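Local coordinates for cytochrome C-type biogenesis protein ccmF (Thermus thermophilus, PDB 6ZMQ), which binds heme b within the membrane and probably serves as the heme lyase that attaches heme to cytochrome c during its maturation, at residues Leu142-Gly147 with Val202-Ala207; Val295-Ala300 with Leu339-Leu344; Leu460-Ala465 with Ser523-Leu528. One frame throughout, in Å; residues are numbered along the deposited sequence.

Contact 1 (Leu142-Gly147 with Val202-Ala207); sequences LAVLFG and VPYAYA. With PTY (phosphatidylethanolamine), chain E.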
loop_
_atom_site.group_PDB
_atom_site.type_symbol
_atom_site.label_atom_id
_atom_site.label_comp_id
_atom_site.label_asym_id
_atom_site.label_seq_id
_atom_site.Cartn_x
_atom_site.Cartn_y
_atom_site.Cartn_z
ATOM N N LEU A 142 14.013 20.497 6.501
ATOM C CA LEU A 142 14.096 20.135 7.910
ATOM C C LEU A 142 12.933 20.704 8.708
ATOM O O LEU A 142 12.413 20.010 9.585
ATOM C CB LEU A 142 15.445 20.556 8.499
ATOM C CG LEU A 142 16.683 19.819 7.965
ATOM C CD1 LEU A 142 17.850 19.983 8.892
ATOM C CD2 LEU A 142 16.392 18.332 7.783
ATOM N N ALA A 143 12.472 21.922 8.363
ATOM C CA ALA A 143 11.330 22.530 9.054
ATOM C C ALA A 143 10.052 21.699 8.916
ATOM O O ALA A 143 9.403 21.374 9.921
ATOM C CB ALA A 143 11.099 23.941 8.533
ATOM N N VAL A 144 9.727 21.266 7.690
ATOM C CA VAL A 144 8.479 20.513 7.516
ATOM C C VAL A 144 8.617 19.066 8.034
ATOM O O VAL A 144 7.670 18.518 8.629
ATOM C CB VAL A 144 8.005 20.590 6.048
ATOM C CG1 VAL A 144 9.099 20.225 5.139
ATOM C CG2 VAL A 144 6.753 19.738 5.767
ATOM N N LEU A 145 9.801 18.440 7.886
ATOM C CA LEU A 145 9.966 17.069 8.383
ATOM C C LEU A 145 10.011 17.012 9.914
ATOM O O LEU A 145 9.407 16.111 10.524
ATOM C CB LEU A 145 11.209 16.426 7.758
ATOM C CG LEU A 145 11.204 16.062 6.266
ATOM C CD1 LEU A 145 12.452 15.271 5.931
ATOM C CD2 LEU A 145 9.963 15.245 5.946
ATOM N N PHE A 146 10.657 17.998 10.555
ATOM C CA PHE A 146 10.596 18.123 12.006
ATOM C C PHE A 146 9.192 18.488 12.479
ATOM O O PHE A 146 8.817 18.127 13.592
ATOM C CB PHE A 146 11.586 19.178 12.507
ATOM C CG PHE A 146 12.995 18.663 12.704
ATOM C CD1 PHE A 146 13.245 17.637 13.588
ATOM C CD2 PHE A 146 14.083 19.279 12.095
ATOM C CE1 PHE A 146 14.530 17.178 13.806
ATOM C CE2 PHE A 146 15.376 18.829 12.299
ATOM C CZ PHE A 146 15.599 17.776 13.168
ATOM N N GLY A 147 8.407 19.180 11.646
ATOM C CA GLY A 147 7.002 19.409 11.966
ATOM C C GLY A 147 6.172 18.139 12.002
ATOM O O GLY A 147 5.304 17.979 12.865
ATOM N N VAL A 202 9.419 12.623 2.080
ATOM C CA VAL A 202 10.615 13.423 1.777
ATOM C C VAL A 202 10.561 14.154 0.431
ATOM O O VAL A 202 11.024 15.303 0.376
ATOM C CB VAL A 202 11.887 12.617 2.055
ATOM C CG1 VAL A 202 11.819 11.244 1.478
ATOM C CG2 VAL A 202 13.187 13.296 1.573
ATOM N N PRO A 203 9.966 13.612 -0.655
ATOM C CA PRO A 203 9.623 14.485 -1.803
ATOM C C PRO A 203 8.689 15.643 -1.488
ATOM O O PRO A 203 8.970 16.761 -1.955
ATOM C CB PRO A 203 8.958 13.506 -2.791
ATOM C CG PRO A 203 8.852 12.205 -2.028
ATOM C CD PRO A 203 10.047 12.247 -1.174
ATOM N N TYR A 204 7.626 15.398 -0.691
ATOM C CA TYR A 204 6.661 16.437 -0.314
ATOM C C TYR A 204 7.346 17.599 0.378
ATOM O O TYR A 204 7.089 18.763 0.040
ATOM C CB TYR A 204 5.582 15.868 0.620
ATOM C CG TYR A 204 4.742 16.930 1.337
ATOM C CD1 TYR A 204 3.698 17.567 0.671
ATOM C CD2 TYR A 204 4.976 17.276 2.681
ATOM C CE1 TYR A 204 2.923 18.524 1.302
ATOM C CE2 TYR A 204 4.207 18.245 3.315
ATOM C CZ TYR A 204 3.185 18.862 2.616
ATOM O OH TYR A 204 2.397 19.814 3.226
ATOM N N ALA A 205 8.261 17.271 1.303
ATOM C CA ALA A 205 9.114 18.236 1.983
ATOM C C ALA A 205 9.882 19.090 0.994
ATOM O O ALA A 205 9.745 20.324 1.011
ATOM C CB ALA A 205 10.081 17.484 2.897
ATOM N N TYR A 206 10.537 18.426 0.026
ATOM C CA TYR A 206 11.282 19.099 -1.034
ATOM C C TYR A 206 10.372 19.992 -1.861
ATOM O O TYR A 206 10.722 21.152 -2.129
ATOM C CB TYR A 206 11.970 18.063 -1.924
ATOM C CG TYR A 206 13.390 17.683 -1.533
ATOM C CD1 TYR A 206 13.633 16.748 -0.534
ATOM C CD2 TYR A 206 14.481 18.220 -2.202
ATOM C CE1 TYR A 206 14.919 16.373 -0.190
ATOM C CE2 TYR A 206 15.772 17.848 -1.867
ATOM C CZ TYR A 206 15.985 16.931 -0.860
ATOM O OH TYR A 206 17.267 16.567 -0.523
ATOM N N ALA A 207 9.135 19.520 -2.110
ATOM C CA ALA A 207 8.174 20.287 -2.893
ATOM C C ALA A 207 7.731 21.535 -2.157
ATOM O O ALA A 207 7.741 22.630 -2.735
ATOM C CB ALA A 207 6.971 19.434 -3.222
HETATM C C1 PTY E . -9.193 17.862 21.982
HETATM C C2 PTY E . -15.883 16.699 24.248
HETATM C C3 PTY E . -15.248 16.365 22.898
HETATM O O4 PTY E . -8.318 16.850 22.388
HETATM C C5 PTY E . -10.872 16.633 20.542
HETATM C C6 PTY E . -9.721 17.656 20.558
HETATM O O7 PTY E . -8.683 17.301 19.659
HETATM C C8 PTY E . -8.136 18.358 18.889
HETATM O O10 PTY E . -8.492 19.470 19.089
HETATM C C11 PTY E . -7.089 18.107 17.786
HETATM C C12 PTY E . -6.497 19.413 17.210
HETATM C C13 PTY E . -5.932 19.247 15.783
HETATM C C14 PTY E . -4.576 19.939 15.564
HETATM C C15 PTY E . -3.703 19.192 14.542
HETATM C C16 PTY E . -2.755 20.116 13.757
HETATM C C17 PTY E . -1.290 19.695 13.963
HETATM C C18 PTY E . -0.385 20.038 12.770
HETATM C C19 PTY E . 1.087 19.797 13.129
HETATM C C20 PTY E . 2.017 20.454 12.100
HETATM C C21 PTY E . 3.399 20.729 12.704
HETATM C C22 PTY E . 3.940 22.089 12.241
HETATM C C23 PTY E . 4.596 21.975 10.860
HETATM C C24 PTY E . 5.260 23.301 10.470
HETATM C C25 PTY E . 6.108 23.162 9.202
HETATM C C26 PTY E . 5.564 24.076 8.102
HETATM C C27 PTY E . 6.705 24.668 7.277
HETATM C C28 PTY E . 6.138 25.135 5.939
HETATM C C29 PTY E . 7.017 26.218 5.321
HETATM C C30 PTY E . -7.417 17.288 23.368
HETATM C C31 PTY E . -6.168 18.065 22.950
HETATM O O30 PTY E . -7.629 17.074 24.516
HETATM C C32 PTY E . -5.433 17.290 21.855
HETATM C C33 PTY E . -4.326 18.133 21.218
HETATM C C34 PTY E . -3.469 17.247 20.309
HETATM C C35 PTY E . -2.403 18.091 19.605
HETATM C C36 PTY E . -1.173 17.245 19.267
HETATM C C37 PTY E . 0.068 18.138 19.240
HETATM C C38 PTY E . 0.697 18.106 17.846
HETATM C C39 PTY E . 1.816 19.142 17.724
HETATM C C40 PTY E . 1.329 20.322 16.883
HETATM C C41 PTY E . 2.495 21.216 16.457
HETATM C C42 PTY E . 2.697 22.332 17.481
HETATM C C43 PTY E . 3.424 23.501 16.823
HETATM C C44 PTY E . 4.876 23.493 17.288
HETATM P P1 PTY E . -12.843 17.191 22.265
HETATM O O11 PTY E . -13.869 16.167 23.056
HETATM O O12 PTY E . -13.555 17.784 21.073
HETATM O O13 PTY E . -12.492 18.311 23.213
HETATM O O14 PTY E . -11.447 16.423 21.811
HETATM N N1 PTY E . -16.548 17.987 24.160
#

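Contact 2 (Val295-Ala300 with Leu339-Leu344); sequences VTLAFA and LGLGLL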
loop_
_atom_site.group_PDB
_atom_site.type_symbol
_atom_site.label_atom_id
_atom_site.label_comp_id
_atom_site.label_asym_id
_atom_site.label_seq_id
_atom_site.Cartn_x
_atom_site.Cartn_y
_atom_site.Cartn_z
ATOM N N VAL A 295 2.298 15.389 -5.581
ATOM C CA VAL A 295 3.037 14.956 -4.393
ATOM C C VAL A 295 2.347 15.451 -3.121
ATOM O O VAL A 295 2.318 14.731 -2.112
ATOM C CB VAL A 295 4.525 15.368 -4.456
ATOM C CG1 VAL A 295 4.719 16.851 -4.425
ATOM C CG2 VAL A 295 5.350 14.665 -3.353
ATOM N N THR A 296 1.684 16.627 -3.172
ATOM C CA THR A 296 0.929 17.078 -2.001
ATOM C C THR A 296 -0.296 16.198 -1.755
ATOM O O THR A 296 -0.509 15.720 -0.628
ATOM C CB THR A 296 0.518 18.546 -2.165
ATOM O OG1 THR A 296 1.677 19.358 -2.402
ATOM C CG2 THR A 296 -0.214 19.040 -0.929
ATOM N N LEU A 297 -1.048 15.903 -2.822
ATOM C CA LEU A 297 -2.266 15.108 -2.712
ATOM C C LEU A 297 -1.955 13.661 -2.350
ATOM O O LEU A 297 -2.617 13.080 -1.487
ATOM C CB LEU A 297 -3.047 15.183 -4.023
ATOM C CG LEU A 297 -3.788 16.501 -4.253
ATOM C CD1 LEU A 297 -4.313 16.593 -5.688
ATOM C CD2 LEU A 297 -4.901 16.722 -3.255
ATOM N N ALA A 298 -0.941 13.071 -3.000
ATOM C CA ALA A 298 -0.490 11.712 -2.706
ATOM C C ALA A 298 0.038 11.568 -1.287
ATOM O O ALA A 298 -0.243 10.564 -0.622
ATOM C CB ALA A 298 0.591 11.298 -3.708
ATOM N N PHE A 299 0.774 12.574 -0.791
ATOM C CA PHE A 299 1.340 12.502 0.551
ATOM C C PHE A 299 0.264 12.577 1.629
ATOM O O PHE A 299 0.272 11.786 2.583
ATOM C CB PHE A 299 2.361 13.622 0.731
ATOM C CG PHE A 299 2.746 13.858 2.157
ATOM C CD1 PHE A 299 3.550 12.946 2.814
ATOM C CD2 PHE A 299 2.295 14.986 2.852
ATOM C CE1 PHE A 299 3.903 13.147 4.130
ATOM C CE2 PHE A 299 2.648 15.176 4.177
ATOM C CZ PHE A 299 3.449 14.251 4.809
ATOM N N ALA A 300 -0.645 13.555 1.528
ATOM C CA ALA A 300 -1.714 13.649 2.526
ATOM C C ALA A 300 -2.716 12.499 2.399
ATOM O O ALA A 300 -3.313 12.068 3.407
ATOM C CB ALA A 300 -2.424 14.991 2.410
ATOM N N LEU A 339 -1.180 23.557 3.012
ATOM C CA LEU A 339 0.155 24.135 2.880
ATOM C C LEU A 339 0.738 23.914 1.487
ATOM O O LEU A 339 1.187 24.881 0.843
ATOM C CB LEU A 339 1.065 23.544 3.956
ATOM C CG LEU A 339 2.580 23.600 3.778
ATOM C CD1 LEU A 339 3.058 25.037 3.908
ATOM C CD2 LEU A 339 3.290 22.690 4.777
ATOM N N GLY A 340 0.699 22.664 0.997
ATOM C CA GLY A 340 1.253 22.379 -0.324
ATOM C C GLY A 340 0.493 23.050 -1.457
ATOM O O GLY A 340 1.091 23.666 -2.351
ATOM N N LEU A 341 -0.842 22.998 -1.411
ATOM C CA LEU A 341 -1.595 23.621 -2.492
ATOM C C LEU A 341 -1.710 25.132 -2.332
ATOM O O LEU A 341 -1.922 25.822 -3.329
ATOM C CB LEU A 341 -2.961 22.940 -2.619
ATOM C CG LEU A 341 -2.871 21.424 -2.875
ATOM C CD1 LEU A 341 -4.213 20.849 -3.261
ATOM C CD2 LEU A 341 -1.849 21.078 -3.972
ATOM N N GLY A 342 -1.478 25.672 -1.131
ATOM C CA GLY A 342 -1.357 27.115 -0.997
ATOM C C GLY A 342 -0.074 27.648 -1.604
ATOM O O GLY A 342 -0.083 28.666 -2.313
ATOM N N LEU A 343 1.052 26.964 -1.347
ATOM C CA LEU A 343 2.289 27.407 -1.983
ATOM C C LEU A 343 2.330 27.097 -3.479
ATOM O O LEU A 343 3.068 27.770 -4.207
ATOM C CB LEU A 343 3.519 26.817 -1.292
ATOM C CG LEU A 343 3.785 27.106 0.188
ATOM C CD1 LEU A 343 5.135 26.535 0.577
ATOM C CD2 LEU A 343 3.743 28.604 0.476
ATOM N N LEU A 344 1.543 26.125 -3.966
ATOM C CA LEU A 344 1.391 26.001 -5.419
ATOM C C LEU A 344 0.454 27.067 -5.982
ATOM O O LEU A 344 0.632 27.516 -7.120
ATOM C CB LEU A 344 0.958 24.578 -5.801
ATOM C CG LEU A 344 0.691 24.219 -7.269
ATOM C CD1 LEU A 344 1.544 23.075 -7.732
ATOM C CD2 LEU A 344 -0.758 23.836 -7.404
#

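Contact 3 (Leu460-Ala465 with Ser523-Leu528); sequences LGASFA and SQTYRL. With PTY (phosphatidylethanolamine), chain H.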
loop_
_atom_site.group_PDB
_atom_site.type_symbol
_atom_site.label_atom_id
_atom_site.label_comp_id
_atom_site.label_asym_id
_atom_site.label_seq_id
_atom_site.Cartn_x
_atom_site.Cartn_y
_atom_site.Cartn_z
ATOM N N LEU A 460 -18.106 -9.548 -23.858
ATOM C CA LEU A 460 -17.340 -8.476 -24.505
ATOM C C LEU A 460 -16.436 -7.747 -23.511
ATOM O O LEU A 460 -15.365 -7.254 -23.881
ATOM C CB LEU A 460 -18.284 -7.506 -25.225
ATOM C CG LEU A 460 -17.607 -6.551 -26.220
ATOM C CD1 LEU A 460 -17.131 -7.331 -27.439
ATOM C CD2 LEU A 460 -18.512 -5.413 -26.659
ATOM N N GLY A 461 -16.831 -7.725 -22.236
ATOM C CA GLY A 461 -15.921 -7.452 -21.138
ATOM C C GLY A 461 -14.688 -8.341 -21.078
ATOM O O GLY A 461 -13.565 -7.833 -21.163
ATOM N N ALA A 462 -14.881 -9.661 -20.954
ATOM C CA ALA A 462 -13.753 -10.587 -20.820
ATOM C C ALA A 462 -12.946 -10.703 -22.114
ATOM O O ALA A 462 -11.708 -10.737 -22.085
ATOM C CB ALA A 462 -14.258 -11.961 -20.378
ATOM N N SER A 463 -13.628 -10.780 -23.259
ATOM C CA SER A 463 -12.927 -10.866 -24.537
ATOM C C SER A 463 -12.209 -9.568 -24.890
ATOM O O SER A 463 -11.106 -9.602 -25.456
ATOM C CB SER A 463 -13.907 -11.250 -25.640
ATOM O OG SER A 463 -15.178 -10.707 -25.424
ATOM N N PHE A 464 -12.780 -8.419 -24.513
ATOM C CA PHE A 464 -12.099 -7.153 -24.745
ATOM C C PHE A 464 -10.918 -6.985 -23.796
ATOM O O PHE A 464 -9.913 -6.367 -24.155
ATOM C CB PHE A 464 -13.075 -5.989 -24.588
ATOM C CG PHE A 464 -12.417 -4.652 -24.713
ATOM C CD1 PHE A 464 -11.786 -4.299 -25.894
ATOM C CD2 PHE A 464 -12.337 -3.794 -23.624
ATOM C CE1 PHE A 464 -11.142 -3.084 -26.014
ATOM C CE2 PHE A 464 -11.684 -2.584 -23.736
ATOM C CZ PHE A 464 -11.089 -2.226 -24.937
ATOM N N ALA A 465 -11.015 -7.538 -22.585
ATOM C CA ALA A 465 -9.870 -7.542 -21.677
ATOM C C ALA A 465 -8.742 -8.427 -22.194
ATOM O O ALA A 465 -7.559 -8.095 -22.022
ATOM C CB ALA A 465 -10.311 -7.991 -20.291
ATOM N N SER A 523 -11.755 -12.820 -13.464
ATOM C CA SER A 523 -12.275 -13.298 -12.181
ATOM C C SER A 523 -13.547 -12.560 -11.770
ATOM O O SER A 523 -14.406 -13.131 -11.083
ATOM C CB SER A 523 -11.205 -13.179 -11.096
ATOM O OG SER A 523 -10.783 -11.842 -10.916
ATOM N N GLN A 524 -13.658 -11.278 -12.127
ATOM C CA GLN A 524 -14.859 -10.503 -11.829
ATOM C C GLN A 524 -16.053 -10.984 -12.642
ATOM O O GLN A 524 -17.179 -11.045 -12.132
ATOM C CB GLN A 524 -14.601 -9.018 -12.090
ATOM C CG GLN A 524 -13.972 -8.258 -10.922
ATOM C CD GLN A 524 -14.794 -8.340 -9.646
ATOM O OE1 GLN A 524 -16.019 -8.219 -9.671
ATOM N NE2 GLN A 524 -14.117 -8.547 -8.522
ATOM N N THR A 525 -15.838 -11.285 -13.927
ATOM C CA THR A 525 -16.931 -11.770 -14.764
ATOM C C THR A 525 -17.359 -13.177 -14.363
ATOM O O THR A 525 -18.548 -13.446 -14.152
ATOM C CB THR A 525 -16.531 -11.735 -16.244
ATOM O OG1 THR A 525 -15.146 -12.076 -16.390
ATOM C CG2 THR A 525 -16.780 -10.358 -16.845
ATOM N N TYR A 526 -16.399 -14.093 -14.268
ATOM C CA TYR A 526 -16.680 -15.526 -14.354
ATOM C C TYR A 526 -16.557 -16.234 -13.011
ATOM O O TYR A 526 -15.761 -17.151 -12.847
ATOM C CB TYR A 526 -15.748 -16.161 -15.371
ATOM C CG TYR A 526 -16.185 -15.852 -16.750
ATOM C CD1 TYR A 526 -17.532 -15.922 -17.069
ATOM C CD2 TYR A 526 -15.272 -15.521 -17.744
ATOM C CE1 TYR A 526 -17.972 -15.650 -18.316
ATOM C CE2 TYR A 526 -15.709 -15.237 -19.020
ATOM C CZ TYR A 526 -17.070 -15.311 -19.289
ATOM O OH TYR A 526 -17.585 -15.043 -20.521
ATOM N N ARG A 527 -17.413 -15.883 -12.063
ATOM C CA ARG A 527 -17.279 -16.523 -10.765
ATOM C C ARG A 527 -18.620 -17.047 -10.278
ATOM O O ARG A 527 -19.663 -16.413 -10.478
ATOM C CB ARG A 527 -16.605 -15.575 -9.768
ATOM C CG ARG A 527 -17.434 -14.670 -8.897
ATOM C CD ARG A 527 -16.495 -14.033 -7.894
ATOM N NE ARG A 527 -17.039 -14.030 -6.546
ATOM C CZ ARG A 527 -16.315 -13.820 -5.456
ATOM N NH1 ARG A 527 -16.860 -13.961 -4.258
ATOM N NH2 ARG A 527 -15.014 -13.579 -5.556
ATOM N N LEU A 528 -18.590 -18.249 -9.721
ATOM C CA LEU A 528 -19.788 -18.876 -9.183
ATOM C C LEU A 528 -19.569 -19.316 -7.745
ATOM O O LEU A 528 -18.526 -19.881 -7.407
ATOM C CB LEU A 528 -20.270 -20.075 -10.040
ATOM C CG LEU A 528 -19.492 -21.370 -10.287
ATOM C CD1 LEU A 528 -20.438 -22.457 -10.727
ATOM C CD2 LEU A 528 -18.532 -21.144 -11.431
HETATM C C1 PTY H . -18.594 -7.266 -15.777
HETATM C C2 PTY H . -21.096 -1.144 -17.481
HETATM C C3 PTY H . -21.611 -2.399 -18.185
HETATM O O4 PTY H . -17.606 -7.256 -14.787
HETATM C C5 PTY H . -19.193 -6.382 -18.037
HETATM C C6 PTY H . -18.129 -6.396 -16.943
HETATM O O7 PTY H . -16.923 -6.890 -17.456
HETATM C C8 PTY H . -15.853 -6.002 -17.292
HETATM O O10 PTY H . -14.985 -6.258 -16.522
HETATM C C11 PTY H . -15.830 -4.699 -18.093
HETATM C C12 PTY H . -14.645 -4.653 -19.055
HETATM C C13 PTY H . -15.067 -3.887 -20.312
HETATM C C14 PTY H . -15.125 -2.388 -20.015
HETATM C C15 PTY H . -15.464 -1.606 -21.283
HETATM C C16 PTY H . -14.251 -0.834 -21.812
HETATM C C17 PTY H . -14.581 -0.314 -23.216
HETATM C C18 PTY H . -13.463 0.556 -23.802
HETATM C C19 PTY H . -13.711 0.720 -25.307
HETATM C C20 PTY H . -12.432 1.008 -26.102
HETATM C C21 PTY H . -12.672 0.682 -27.582
HETATM C C22 PTY H . -12.570 1.933 -28.462
HETATM C C23 PTY H . -12.666 1.558 -29.946
HETATM C C24 PTY H . -12.075 2.670 -30.816
HETATM C C25 PTY H . -11.781 2.137 -32.217
HETATM C C26 PTY H . -10.470 2.745 -32.708
HETATM C C27 PTY H . -10.767 3.801 -33.770
HETATM C C28 PTY H . -9.615 4.801 -33.827
HETATM C C29 PTY H . -9.641 5.655 -32.562
HETATM C C30 PTY H . -18.087 -7.094 -13.484
HETATM C C31 PTY H . -17.233 -6.394 -12.425
HETATM O O30 PTY H . -19.157 -7.505 -13.189
HETATM C C32 PTY H . -16.054 -5.678 -13.082
HETATM C C33 PTY H . -15.253 -4.927 -12.018
HETATM C C34 PTY H . -14.466 -3.801 -12.682
HETATM C C35 PTY H . -13.324 -4.395 -13.501
HETATM C C36 PTY H . -12.014 -3.738 -13.076
HETATM C C37 PTY H . -11.057 -3.668 -14.264
HETATM C C38 PTY H . -9.808 -2.930 -13.800
HETATM C C39 PTY H . -8.615 -3.363 -14.641
HETATM C C40 PTY H . -7.326 -3.061 -13.884
HETATM C C41 PTY H . -6.354 -2.405 -14.863
HETATM C C42 PTY H . -4.992 -2.222 -14.202
HETATM C C43 PTY H . -5.112 -1.148 -13.125
HETATM C C44 PTY H . -3.727 -0.659 -12.705
HETATM P P1 PTY H . -21.447 -5.003 -18.045
HETATM O O11 PTY H . -20.807 -3.497 -17.848
HETATM O O12 PTY H . -21.689 -5.260 -19.512
HETATM O O13 PTY H . -22.768 -5.074 -17.322
HETATM O O14 PTY H . -20.438 -6.156 -17.437
HETATM N N1 PTY H . -21.728 0.045 -18.031
#

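Contact 1 (Leu142-Gly147 with Val202-Ala207)
V144 and A205 mark the closest backbone approach of two helices that run at 135° to each other, with their CA atoms 6.0 Å apart and the short axes 9.0 Å apart. This is apolar packing of two predicted transmembrane helices, 135-157 and 185-213, both in the cytochrome c assembly part of the protein. The small side chain of A205 is consistent with the close approach. Its CB sits between two residues of the facing helix: CG1 of V144 is 3.7 Å from A205 CB, and CD2 of L145 is 3.8 Å from it on the other flank. V144 uses both branches. With chi1 at 51°, CG1 stands between the backbone N and the carbonyl carbon and meets A205. CG2, opposite the N, meets the ring of Y204 instead, 3.8 Å from CE2. That approach is oblique to the ring.

The phenol of Y204 is fixed beyond the pair, because its OH is hydrogen-bonded to A336 O. The second helix is kinked at P203, whose ring nitrogen has no N-H to give to the turn before it. A143 and F146 pack on helix 20-47 instead.

An acyl tail of a bound phosphatidylethanolamine runs along helix 135-157. A143, V144 and G147 belong to its pocket. The lipid carbon C25 lies 3.9 Å from V144 CA. Having no side chain, G147 leaves room for the acyl tail: a CB there would come too close to lipid C23. The nearest approach to the lipid is made by the backbone, with G147 O 3.3 Å from C21.

Contact 2 (Val295-Ala300 with Leu339-Leu344)
T296 turns both of its branches onto G340: a chi1 of -56° sets OG1 beside the backbone N and CG2 opposite that N. L341 has CG opposite its own carbonyl carbon (chi1 -58°), and the extended chain carries CD1 and CD2 to the facing helix. T296 OG1 and T296 CG2 each lie 3.7 Å from G340 CA. The glycine backbone is therefore the surface on which the threonine rests. A side chain on G340 would meet T296, since a CB there would come very near CG2.

L341 completes the contact from beside the glycine. Its CD2 is 3.9 Å from T296 CB, and the two side chains slide past each other in opposite directions. L341 CD1 reaches L297 CD2 at 4.2 Å, a looser touch in which the chains cross at about a right angle. These two leucines lie at the partly exposed margin, while T296 and G340 are buried. The threonine hydroxyl does not bond across the interface. It is hydrogen-bonded to F292 O, one turn back in its own helix, so its polar atom is satisfied inside the predicted transmembrane helix.

The CA atoms of T296 and G340 are 5.6 Å apart, and the short axes approach to 9.5 Å at 174°. Helices 288-307 and 325-345 follow each other in the chain and form an antiparallel helical hairpin. Helix 185-213 packs against both: V295 touches A207, and L343 and L344 touch M211. On helix 266-284, F274 meets V295 and L270 meets A298.

Contact 3 (Leu460-Ala465 with Ser523-Leu528)
T525 OG1 rests near A462 CB, at 4.1 Å, and is gripped by its own helix: it is hydrogen-bonded to A521 O and weakly to F522 O. With chi1 at 36° the hydroxyl stands between the backbone N and the carbonyl carbon. The methyl group CG2 then points to the lipid and comes 3.5 Å from the phosphatidylethanolamine ester oxygen O7. A462 also meets Y526, with CB 3.8 Å from CE2 and oblique to the ring. The other end of this tyrosine is anchored, because Y526 OH is hydrogen-bonded to T459 N, just before helix 460-484. Y526 thus ties the start of that helix to the end of helix 501-525.

Both segments lie in the CcmF C-terminal part of the protein, where a predicted transmembrane helix gives way to a sheet. Y526 is the first residue to leave helical angles, and L528 begins strand 528-534. There its backbone pairs with V623 in an antiparallel sheet.

The lipid lies against both segments. G461 has no side chain, and its CA is 3.7 Å from lipid C12. F464, with CG opposite the backbone N (chi1 176°), sends its ring along an acyl chain: CE2 is 3.6 Å from C18, and CZ is 3.7 Å from C20. An alanine here takes the ring away from C16 to C20, and that part of the acyl chain would probably be freer to move. Q524 lies along the other acyl chain, with CG 3.7 Å from C33, and its NE2 is hydrogen-bonded to Y254 OH.

In the fold
Contacts 1 and 2 form one packed region, their centres 11 Å apart. Helix 185-213 joins them: Y204 lays its ring on F299, with Y204 CG 3.5 Å from F299 CD2, and packs its phenol end on L339. One lipid pocket also spans both. The phosphatidylethanolamine of chain E passes A143, V144 and G147 in contact 1 and reaches L339 in contact 2, where lipid C28 is 3.7 Å from L339 CD1. Contact 3 stands apart with a different lipid, chain H. Its centre is 45 Å from that of contact 1 and 38 Å from that of contact 2. All three contacts lie away from the heme-binding residues.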